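Anopheles gambiae adenosine kinase (Anopheles gambiae, PDB 3LOO) catalyses the ATP-dependent phosphorylation of adenosine to AMP, as an adenosine kinase of the pfkB carbohydrate kinase family. Local coordinates at residues 63-66 and 67-71; 109-112 and 113-116; 219-222 and 223-226; 243-246 and 247-251. All blocks are in the same frame, centred on the assembly; numbering follows the deposited sequence.

Contact 1 (63-66 and 67-71)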
loop_
_atom_site.group_PDB
_atom_site.type_symbol
_atom_site.label_atom_id
_atom_site.label_comp_id
_atom_site.label_asym_id
_atom_site.label_seq_id
_atom_site.Cartn_x
_atom_site.Cartn_y
_atom_site.Cartn_z
ATOM N N MET A 63 21.306 7.794 4.974
ATOM C CA MET A 63 20.746 8.882 5.759
ATOM C C MET A 63 21.071 10.297 5.275
ATOM O O MET A 63 20.195 11.169 5.341
ATOM C CB MET A 63 21.102 8.749 7.236
ATOM C CG MET A 63 20.431 7.579 7.957
ATOM S SD MET A 63 18.658 7.350 7.655
ATOM C CE MET A 63 18.422 5.784 8.503
ATOM N N PRO A 64 22.330 10.543 4.830
ATOM C CA PRO A 64 22.670 11.888 4.351
ATOM C C PRO A 64 21.948 12.269 3.079
ATOM O O PRO A 64 21.975 13.431 2.684
ATOM C CB PRO A 64 24.200 11.807 4.108
ATOM C CG PRO A 64 24.654 10.711 5.082
ATOM C CD PRO A 64 23.545 9.698 4.964
ATOM N N MET A 65 21.316 11.302 2.424
ATOM C CA MET A 65 20.631 11.588 1.161
ATOM C C MET A 65 19.407 12.511 1.306
ATOM O O MET A 65 19.120 13.325 0.406
ATOM C CB MET A 65 20.243 10.277 0.489
ATOM C CG MET A 65 19.702 10.431 -0.900
ATOM S SD MET A 65 19.129 8.869 -1.601
ATOM C CE MET A 65 18.181 8.150 -0.223
ATOM N N TYR A 66 18.685 12.377 2.427
ATOM C CA TYR A 66 17.443 13.164 2.656
ATOM C C TYR A 66 17.717 14.699 2.672
ATOM O O TYR A 66 17.131 15.463 1.875
ATOM C CB TYR A 66 16.684 12.634 3.897
ATOM C CG TYR A 66 16.315 11.160 3.697
ATOM C CD1 TYR A 66 15.253 10.803 2.863
ATOM C CD2 TYR A 66 17.089 10.143 4.252
ATOM C CE1 TYR A 66 14.927 9.466 2.647
ATOM C CE2 TYR A 66 16.783 8.809 4.034
ATOM C CZ TYR A 66 15.702 8.480 3.233
ATOM O OH TYR A 66 15.390 7.184 2.994
ATOM N N GLN A 67 18.663 15.137 3.502
ATOM C CA GLN A 67 19.025 16.563 3.544
ATOM C C GLN A 67 19.579 17.044 2.200
ATOM O O GLN A 67 19.301 18.182 1.777
ATOM C CB GLN A 67 20.050 16.823 4.640
ATOM C CG GLN A 67 20.427 18.281 4.812
ATOM C CD GLN A 67 21.633 18.493 5.722
ATOM O OE1 GLN A 67 22.015 17.610 6.497
ATOM N NE2 GLN A 67 22.231 19.677 5.641
ATOM N N GLU A 68 20.359 16.185 1.532
ATOM C CA GLU A 68 20.910 16.513 0.237
ATOM C C GLU A 68 19.816 16.729 -0.803
ATOM O O GLU A 68 19.903 17.665 -1.619
ATOM C CB GLU A 68 21.900 15.435 -0.202
ATOM C CG GLU A 68 22.543 15.690 -1.541
ATOM C CD GLU A 68 23.701 14.746 -1.857
ATOM O OE1 GLU A 68 24.086 13.869 -1.027
ATOM O OE2 GLU A 68 24.223 14.890 -2.965
ATOM N N LEU A 69 18.782 15.873 -0.775
ATOM C CA LEU A 69 17.614 16.056 -1.648
ATOM C C LEU A 69 16.917 17.397 -1.349
ATOM O O LEU A 69 16.556 18.129 -2.262
ATOM C CB LEU A 69 16.581 14.911 -1.506
ATOM C CG LEU A 69 17.001 13.503 -1.927
ATOM C CD1 LEU A 69 15.882 12.503 -1.607
ATOM C CD2 LEU A 69 17.369 13.458 -3.399
ATOM N N ILE A 70 16.731 17.697 -0.073
ATOM C CA ILE A 70 16.046 18.920 0.316
ATOM C C ILE A 70 16.901 20.131 -0.106
ATOM O O ILE A 70 16.438 20.967 -0.860
ATOM C CB ILE A 70 15.746 18.930 1.830
ATOM C CG1 ILE A 70 14.754 17.824 2.199
ATOM C CG2 ILE A 70 15.243 20.319 2.303
ATOM C CD1 ILE A 70 14.964 17.305 3.641
ATOM N N GLU A 71 18.163 20.157 0.320
ATOM C CA GLU A 71 19.044 21.323 0.151
ATOM C C GLU A 71 19.564 21.555 -1.255
ATOM O O GLU A 71 19.702 22.687 -1.672
ATOM C CB GLU A 71 20.232 21.255 1.119
ATOM C CG GLU A 71 19.894 21.708 2.525
ATOM C CD GLU A 71 21.004 21.405 3.522
ATOM O OE1 GLU A 71 22.140 21.092 3.087
ATOM O OE2 GLU A 71 20.739 21.448 4.756
HETATM O O HOH W 1 19.736 13.672 5.631
#

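Contact 2 (109-112 and 113-116)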
loop_
_atom_site.group_PDB
_atom_site.type_symbol
_atom_site.label_atom_id
_atom_site.label_comp_id
_atom_site.label_asym_id
_atom_site.label_seq_id
_atom_site.Cartn_x
_atom_site.Cartn_y
_atom_site.Cartn_z
ATOM N N ASP A 109 6.476 15.828 15.454
ATOM C CA ASP A 109 7.352 16.730 14.731
ATOM C C ASP A 109 6.597 17.401 13.628
ATOM O O ASP A 109 5.407 17.151 13.488
ATOM C CB ASP A 109 8.605 16.002 14.205
ATOM C CG ASP A 109 8.286 14.784 13.351
ATOM O OD1 ASP A 109 7.131 14.617 12.930
ATOM O OD2 ASP A 109 9.208 13.994 13.077
ATOM N N GLU A 110 7.252 18.264 12.862
ATOM C CA GLU A 110 6.573 18.952 11.770
ATOM C C GLU A 110 6.106 17.976 10.682
ATOM O O GLU A 110 5.098 18.225 10.049
ATOM C CB GLU A 110 7.483 19.943 11.050
ATOM C CG GLU A 110 8.118 21.008 11.850
ATOM C CD GLU A 110 8.906 21.928 10.946
ATOM O OE1 GLU A 110 10.134 21.780 10.873
ATOM O OE2 GLU A 110 8.267 22.744 10.246
ATOM N N TYR A 111 6.900 16.933 10.423
ATOM C CA TYR A 111 6.584 15.988 9.351
ATOM C C TYR A 111 5.296 15.282 9.672
ATOM O O TYR A 111 4.510 15.081 8.780
ATOM C CB TYR A 111 7.714 14.954 9.131
ATOM C CG TYR A 111 8.921 15.465 8.373
ATOM C CD1 TYR A 111 8.952 16.751 7.816
ATOM C CD2 TYR A 111 10.040 14.647 8.197
ATOM C CE1 TYR A 111 10.062 17.198 7.091
ATOM C CE2 TYR A 111 11.122 15.063 7.478
ATOM C CZ TYR A 111 11.140 16.341 6.931
ATOM O OH TYR A 111 12.260 16.740 6.237
ATOM N N ALA A 112 5.090 14.895 10.944
ATOM C CA ALA A 112 3.847 14.248 11.332
ATOM C C ALA A 112 2.621 15.157 11.103
ATOM O O ALA A 112 1.570 14.644 10.722
ATOM C CB ALA A 112 3.883 13.749 12.780
ATOM N N ARG A 113 2.746 16.479 11.314
ATOM C CA ARG A 113 1.569 17.386 11.087
ATOM C C ARG A 113 1.245 17.541 9.626
ATOM O O ARG A 113 0.080 17.695 9.290
ATOM C CB ARG A 113 1.732 18.815 11.634
ATOM C CG ARG A 113 2.783 19.014 12.638
ATOM C CD ARG A 113 2.858 20.481 13.103
ATOM N NE ARG A 113 1.674 20.805 13.867
ATOM C CZ ARG A 113 1.598 20.652 15.176
ATOM N NH1 ARG A 113 0.478 20.951 15.824
ATOM N NH2 ARG A 113 2.647 20.202 15.822
ATOM N N ILE A 114 2.260 17.550 8.748
ATOM C CA ILE A 114 1.971 17.529 7.315
ATOM C C ILE A 114 1.135 16.284 6.945
ATOM O O ILE A 114 0.138 16.394 6.203
ATOM C CB ILE A 114 3.271 17.585 6.437
ATOM C CG1 ILE A 114 3.981 18.953 6.563
ATOM C CG2 ILE A 114 2.944 17.294 4.972
ATOM C CD1 ILE A 114 5.511 18.869 6.385
ATOM N N LEU A 115 1.534 15.108 7.463
ATOM C CA LEU A 115 0.821 13.836 7.174
ATOM C C LEU A 115 -0.603 13.866 7.776
ATOM O O LEU A 115 -1.578 13.599 7.107
ATOM C CB LEU A 115 1.598 12.639 7.740
ATOM C CG LEU A 115 2.984 12.397 7.123
ATOM C CD1 LEU A 115 3.521 11.049 7.609
ATOM C CD2 LEU A 115 2.936 12.457 5.569
ATOM N N GLU A 116 -0.691 14.181 9.048
ATOM C CA GLU A 116 -1.971 14.320 9.738
ATOM C C GLU A 116 -2.969 15.214 9.017
ATOM O O GLU A 116 -4.113 14.835 8.767
ATOM C CB GLU A 116 -1.700 14.953 11.076
ATOM C CG GLU A 116 -1.604 14.004 12.194
ATOM C CD GLU A 116 -2.832 14.039 13.027
ATOM O OE1 GLU A 116 -2.879 13.358 14.085
ATOM O OE2 GLU A 116 -3.756 14.754 12.605
#

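Contact 3 (219-222 and 223-226)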
loop_
_atom_site.group_PDB
_atom_site.type_symbol
_atom_site.label_atom_id
_atom_site.label_comp_id
_atom_site.label_asym_id
_atom_site.label_seq_id
_atom_site.Cartn_x
_atom_site.Cartn_y
_atom_site.Cartn_z
ATOM N N GLN A 219 11.194 -11.538 -0.751
ATOM C CA GLN A 219 12.601 -11.848 -0.596
ATOM C C GLN A 219 13.042 -11.826 0.853
ATOM O O GLN A 219 13.901 -12.610 1.218
ATOM C CB GLN A 219 13.469 -10.879 -1.389
ATOM C CG GLN A 219 13.396 -11.151 -2.855
ATOM C CD GLN A 219 13.758 -9.953 -3.686
ATOM O OE1 GLN A 219 14.271 -8.959 -3.157
ATOM N NE2 GLN A 219 13.476 -10.023 -4.996
ATOM N N PHE A 220 12.501 -10.904 1.663
ATOM C CA PHE A 220 12.951 -10.744 3.064
ATOM C C PHE A 220 12.100 -11.524 4.081
ATOM O O PHE A 220 12.570 -11.881 5.169
ATOM C CB PHE A 220 12.886 -9.267 3.476
ATOM C CG PHE A 220 14.036 -8.390 2.975
ATOM C CD1 PHE A 220 14.920 -8.801 1.964
ATOM C CD2 PHE A 220 14.179 -7.110 3.493
ATOM C CE1 PHE A 220 15.940 -7.951 1.491
ATOM C CE2 PHE A 220 15.198 -6.229 3.006
ATOM C CZ PHE A 220 16.086 -6.665 2.006
ATOM N N TYR A 221 10.823 -11.741 3.763
ATOM C CA TYR A 221 9.887 -12.251 4.781
ATOM C C TYR A 221 9.046 -13.381 4.179
ATOM O O TYR A 221 7.791 -13.376 4.237
ATOM C CB TYR A 221 8.979 -11.114 5.302
ATOM C CG TYR A 221 9.661 -9.800 5.521
ATOM C CD1 TYR A 221 10.607 -9.621 6.553
ATOM C CD2 TYR A 221 9.325 -8.689 4.723
ATOM C CE1 TYR A 221 11.241 -8.379 6.756
ATOM C CE2 TYR A 221 9.907 -7.461 4.948
ATOM C CZ TYR A 221 10.876 -7.313 5.937
ATOM O OH TYR A 221 11.447 -6.074 6.095
ATOM N N LYS A 222 9.735 -14.344 3.567
ATOM C CA LYS A 222 9.038 -15.386 2.824
ATOM C C LYS A 222 8.115 -16.190 3.735
ATOM O O LYS A 222 6.949 -16.452 3.383
ATOM C CB LYS A 222 10.022 -16.329 2.138
ATOM C CG LYS A 222 9.344 -17.250 1.170
ATOM C CD LYS A 222 9.598 -18.680 1.547
ATOM C CE LYS A 222 8.761 -19.612 0.697
ATOM N NZ LYS A 222 9.534 -20.813 0.320
ATOM N N ASN A 223 8.631 -16.611 4.883
ATOM C CA ASN A 223 7.828 -17.403 5.792
ATOM C C ASN A 223 6.624 -16.647 6.416
ATOM O O ASN A 223 5.560 -17.240 6.616
ATOM C CB ASN A 223 8.698 -18.103 6.844
ATOM C CG ASN A 223 9.544 -19.242 6.228
ATOM O OD1 ASN A 223 9.168 -19.842 5.222
ATOM N ND2 ASN A 223 10.679 -19.518 6.827
ATOM N N ASN A 224 6.802 -15.362 6.708
ATOM C CA ASN A 224 5.705 -14.511 7.192
ATOM C C ASN A 224 4.570 -14.500 6.187
ATOM O O ASN A 224 3.401 -14.637 6.545
ATOM C CB ASN A 224 6.171 -13.064 7.408
ATOM C CG ASN A 224 7.015 -12.884 8.655
ATOM O OD1 ASN A 224 7.120 -13.759 9.511
ATOM N ND2 ASN A 224 7.600 -11.731 8.769
ATOM N N LEU A 225 4.944 -14.333 4.931
ATOM C CA LEU A 225 4.042 -14.326 3.824
ATOM C C LEU A 225 3.253 -15.638 3.746
ATOM O O LEU A 225 2.012 -15.642 3.621
ATOM C CB LEU A 225 4.858 -14.140 2.570
ATOM C CG LEU A 225 4.354 -13.224 1.480
ATOM C CD1 LEU A 225 3.482 -12.114 2.037
ATOM C CD2 LEU A 225 5.584 -12.674 0.746
ATOM N N GLU A 226 3.977 -16.749 3.845
ATOM C CA GLU A 226 3.384 -18.060 3.903
ATOM C C GLU A 226 2.419 -18.190 5.081
ATOM O O GLU A 226 1.343 -18.756 4.910
ATOM C CB GLU A 226 4.474 -19.132 4.051
ATOM C CG GLU A 226 5.255 -19.402 2.785
ATOM C CD GLU A 226 5.914 -20.783 2.813
ATOM O OE1 GLU A 226 6.634 -21.084 3.795
ATOM O OE2 GLU A 226 5.647 -21.576 1.892
#

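Contact 4 (243-246 and 247-251)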
loop_
_atom_site.group_PDB
_atom_site.type_symbol
_atom_site.label_atom_id
_atom_site.label_comp_id
_atom_site.label_asym_id
_atom_site.label_seq_id
_atom_site.Cartn_x
_atom_site.Cartn_y
_atom_site.Cartn_z
ATOM N N ILE A 243 6.487 -11.854 -9.832
ATOM C CA ILE A 243 7.708 -12.616 -10.245
ATOM C C ILE A 243 8.669 -12.833 -9.070
ATOM O O ILE A 243 9.129 -13.957 -8.829
ATOM C CB ILE A 243 8.371 -11.923 -11.464
ATOM C CG1 ILE A 243 7.422 -12.073 -12.650
ATOM C CG2 ILE A 243 9.845 -12.444 -11.732
ATOM C CD1 ILE A 243 7.689 -11.080 -13.831
ATOM N N ALA A 244 8.916 -11.780 -8.284
ATOM C CA ALA A 244 9.730 -11.916 -7.107
ATOM C C ALA A 244 9.164 -12.984 -6.152
ATOM O O ALA A 244 9.913 -13.824 -5.617
ATOM C CB ALA A 244 9.878 -10.531 -6.403
ATOM N N LEU A 245 7.848 -12.998 -5.955
ATOM C CA LEU A 245 7.233 -14.003 -5.097
ATOM C C LEU A 245 7.422 -15.439 -5.649
ATOM O O LEU A 245 7.743 -16.371 -4.903
ATOM C CB LEU A 245 5.733 -13.706 -4.890
ATOM C CG LEU A 245 4.942 -14.687 -4.010
ATOM C CD1 LEU A 245 3.637 -14.072 -3.580
ATOM C CD2 LEU A 245 4.578 -15.931 -4.814
ATOM N N ALA A 246 7.173 -15.583 -6.941
ATOM C CA ALA A 246 7.335 -16.835 -7.676
ATOM C C ALA A 246 8.753 -17.429 -7.527
ATOM O O ALA A 246 8.882 -18.637 -7.314
ATOM C CB ALA A 246 6.998 -16.624 -9.143
ATOM N N LYS A 247 9.785 -16.593 -7.584
ATOM C CA LYS A 247 11.174 -17.044 -7.305
ATOM C C LYS A 247 11.310 -17.586 -5.882
ATOM O O LYS A 247 11.819 -18.677 -5.710
ATOM C CB LYS A 247 12.216 -15.935 -7.500
ATOM C CG LYS A 247 12.129 -15.175 -8.842
ATOM C CD LYS A 247 12.831 -15.888 -9.996
ATOM C CE LYS A 247 12.703 -15.092 -11.321
ATOM N NZ LYS A 247 13.409 -13.774 -11.212
ATOM N N GLU A 248 10.840 -16.844 -4.868
ATOM C CA GLU A 248 11.006 -17.295 -3.476
ATOM C C GLU A 248 10.237 -18.557 -3.154
ATOM O O GLU A 248 10.617 -19.320 -2.259
ATOM C CB GLU A 248 10.659 -16.196 -2.469
ATOM C CG GLU A 248 11.543 -14.948 -2.538
ATOM C CD GLU A 248 13.056 -15.215 -2.703
ATOM O OE1 GLU A 248 13.640 -15.960 -1.894
ATOM O OE2 GLU A 248 13.654 -14.636 -3.634
ATOM N N PHE A 249 9.122 -18.740 -3.840
ATOM C CA PHE A 249 8.245 -19.877 -3.641
ATOM C C PHE A 249 8.554 -20.994 -4.635
ATOM O O PHE A 249 7.883 -22.012 -4.634
ATOM C CB PHE A 249 6.772 -19.458 -3.791
ATOM C CG PHE A 249 6.185 -18.827 -2.556
ATOM C CD1 PHE A 249 5.030 -19.347 -1.987
ATOM C CD2 PHE A 249 6.753 -17.689 -1.991
ATOM C CE1 PHE A 249 4.449 -18.749 -0.852
ATOM C CE2 PHE A 249 6.194 -17.094 -0.844
ATOM C CZ PHE A 249 5.047 -17.623 -0.278
ATOM N N ASN A 250 9.537 -20.773 -5.507
ATOM C CA ASN A 250 10.057 -21.801 -6.402
ATOM C C ASN A 250 9.041 -22.284 -7.424
ATOM O O ASN A 250 8.922 -23.477 -7.668
ATOM C CB ASN A 250 10.620 -22.985 -5.598
ATOM C CG ASN A 250 11.828 -22.590 -4.744
ATOM O OD1 ASN A 250 12.760 -21.899 -5.214
ATOM N ND2 ASN A 250 11.818 -23.025 -3.482
ATOM N N TYR A 251 8.327 -21.348 -8.034
ATOM C CA TYR A 251 7.315 -21.709 -9.012
ATOM C C TYR A 251 7.909 -22.124 -10.338
ATOM O O TYR A 251 7.282 -22.860 -11.076
ATOM C CB TYR A 251 6.285 -20.578 -9.197
ATOM C CG TYR A 251 5.341 -20.448 -8.025
ATOM C CD1 TYR A 251 5.305 -21.431 -7.020
ATOM C CD2 TYR A 251 4.440 -19.372 -7.935
ATOM C CE1 TYR A 251 4.428 -21.336 -5.953
ATOM C CE2 TYR A 251 3.539 -19.277 -6.868
ATOM C CZ TYR A 251 3.552 -20.244 -5.892
ATOM O OH TYR A 251 2.685 -20.142 -4.843
HETATM O O HOH W 2 12.578 -13.041 -5.373
#

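Contact 1 (63-66 and 67-71)
M65 and Y66 pass their carbonyls forward along the first turns of helix 64-73, L69 N binding M65 O at 2.8 Å and I70 N binding Y66 O at 3.0 Å, while the bond from E68 N to P64 O is weak. One turn apart, M65 and L69 meet through their CG atoms, 4.2 Å from each other, and L69 CG also rests against M65 O. In I70, chi1 (-65°) sets CG1 beside the backbone N, and a chi2 of 150° then carries I70 CD1 to 3.3 Å from Y66 O. The Y66 ring carries M65 CE over one face, toward the rim, and its hydroxyl is hydrogen-bonded to C151 O. At the start of the helix a water bridges M63 O and Q67 N, donating to the carbonyl and accepting from the amide. E68 OE1 is held by K47 in a salt bridge and by Y48 in a hydrogen bond. M65, Y66 and L69 form the inner face, lying on strands 137-144, 147-153 and 33-39. This is the i to i+4 pattern of an amphipathic helix, here laid on the smaller five-stranded sheet of the pfkB kinase fold.

Contact 2 (109-112 and 113-116)
Y111 and I114 meet along one side of helix 110-122, and I114 is the side chain to follow. Its CB lies 3.6 Å from Y111 O, the carbonyl three residues back. From there a chi1 of -68° keeps CG1 on the side of the residue's own N, and the branch runs back toward the start of the helix; both CG1 and CD1 stand 3.7 Å from E110 O. CD1 then ends 4.3 Å from Y111 CD1, reaching the ring obliquely. The ring itself is anchored beyond the helix: Y111 OH is hydrogen-bonded to Y77 OH, and the two tyrosine rings meet edge-to-face. L34 lies against Y111, I114 and L115 together.

Round the helix, R113 places CG 3.3 Å from D109 O. L115 CG leans on Y111 O, and E116 N makes a nearly straight bond to A112 O (2.9 Å, 172°). I114 N and L115 N bind E110 O and Y111 O in the same i to i+4 fashion.

D109 closes the beginning of the helix. Its OD1 accepts from A112 N at 2.9 Å, met nearly along the C-O axis, and OD2 takes T136 N, so the two carboxylate oxygens join the first turn to the loop beside it. A112, L115 and E116 touch strand 125-131. An aspartate N-cap thus starts the helix of a beta-alpha-beta unit, the connection from strand 100-107 to strand 125-131 at the edge of the large sheet of this kinase fold.

Contact 3 (219-222 and 223-226)
K222 O takes the backbone N-H of E226 at 3.0 Å, the shorter of the two bonds that open helix 222-228; the other runs from L225 N to Y221 O at 3.1 Å. Both are fairly straight, 164° at the hydrogen, with the donor tilted slightly from the carbonyl plane. L225 CB lies 3.2 Å from K222 O, and E226 CG leans on the same oxygen.

The side chains of K222 and E226 cross at a slant. K222 starts with CG anti to its own N (chi1 -169°) and then bends at chi2, bringing K222 CE 3.7 Å from E226 CD. Methylene thus meets carboxylate, while the charged ends stay apart: K222 NZ is 4.3 Å from E226 OE2, too far for a salt bridge, though the opposite charges probably attract weakly. NZ is hydrogen-bonded to E248 O, and K222 also makes a cation-pi contact with F249.

N224 lays its amide ND2 3.8 Å from Y221 CB, oblique to the ring, and N224 CB is 4.0 Å from Y221 CB. The Y221 ring leads away from the new helix, with F220 CB 3.5 Å above the centre of one face, and its hydroxyl is hydrogen-bonded to T188 OG1. F187 of helix 187-203 touches both Y221 and L225.

This is a junction between two consecutive helices, with Y221 ending helix 216-220 and standing as N-cap of helix 222-228, on the surface of the kinase fold beside helices 187-203 and 239-248.

Contact 4 (243-246 and 247-251)
L245 packs against F249 at the C-terminal end of helix 239-248, setting CD2 over one face of the ring. This is a CH-pi contact: L245 CD2 lies 4.2 Å from the F249 ring centroid, 22° off the normal and displaced toward the rim. L245 CD2 is also 4.1 Å from Y251 CE2, so one methyl touches both aromatic rings. L245 gets there with CG anti to its N (chi1 180°). A246 CB adds a second apolar contact to Y251, 3.9 Å from CD2, and F249 CB lies over one face of that tyrosine.

Backbone bonds hold these side chains in place. F249 N binds L245 O at 2.9 Å. Y251 N reaches back to A246 O in a nearly straight bond of 2.9 Å, and N250, with positive phi, sends its N to K247 O. Earlier in the helix K247 N and E248 N bind I243 O and A244 O.

Along the outer flank, I243 and K247 run side by side, pointing the same way, with I243 CG2 3.8 Å from K247 NZ. A water donates to both A244 O and E248 OE2, tying the E248 carboxylate to its own helix.

Further out, helix 256-264 supplies I259 against A246, I263 against L245 and R262 against Y251. The chain reversal after the helix is a Schellman motif, whose accompanying hydrophobic contact is made here by A246 and Y251, at the turn leading toward helix 256-264.

Overall arrangement
From the N terminus, the four contacts come in series, each a local contact within a helix or at its end, and none nests within or crosses another. Contact 1 belongs to helix 64-73, lying on the five-stranded sheet. Contact 2 begins helix 110-122, which connects strands 100-107 and 125-131 of the large sheet; it meets contact 1 where I70 CD1 packs on Y111 OH, 3.8 Å away. Contact 3 joins helices 216-220 and 222-228, and contact 4 ends helix 239-248. The centres of these last two are 11 Å apart: K222 and E226 pack on F249, and K222 and Q219 meet E248. Contacts 2 and 4 lie on opposite sides of the chain's centre, their centres 38 Å apart.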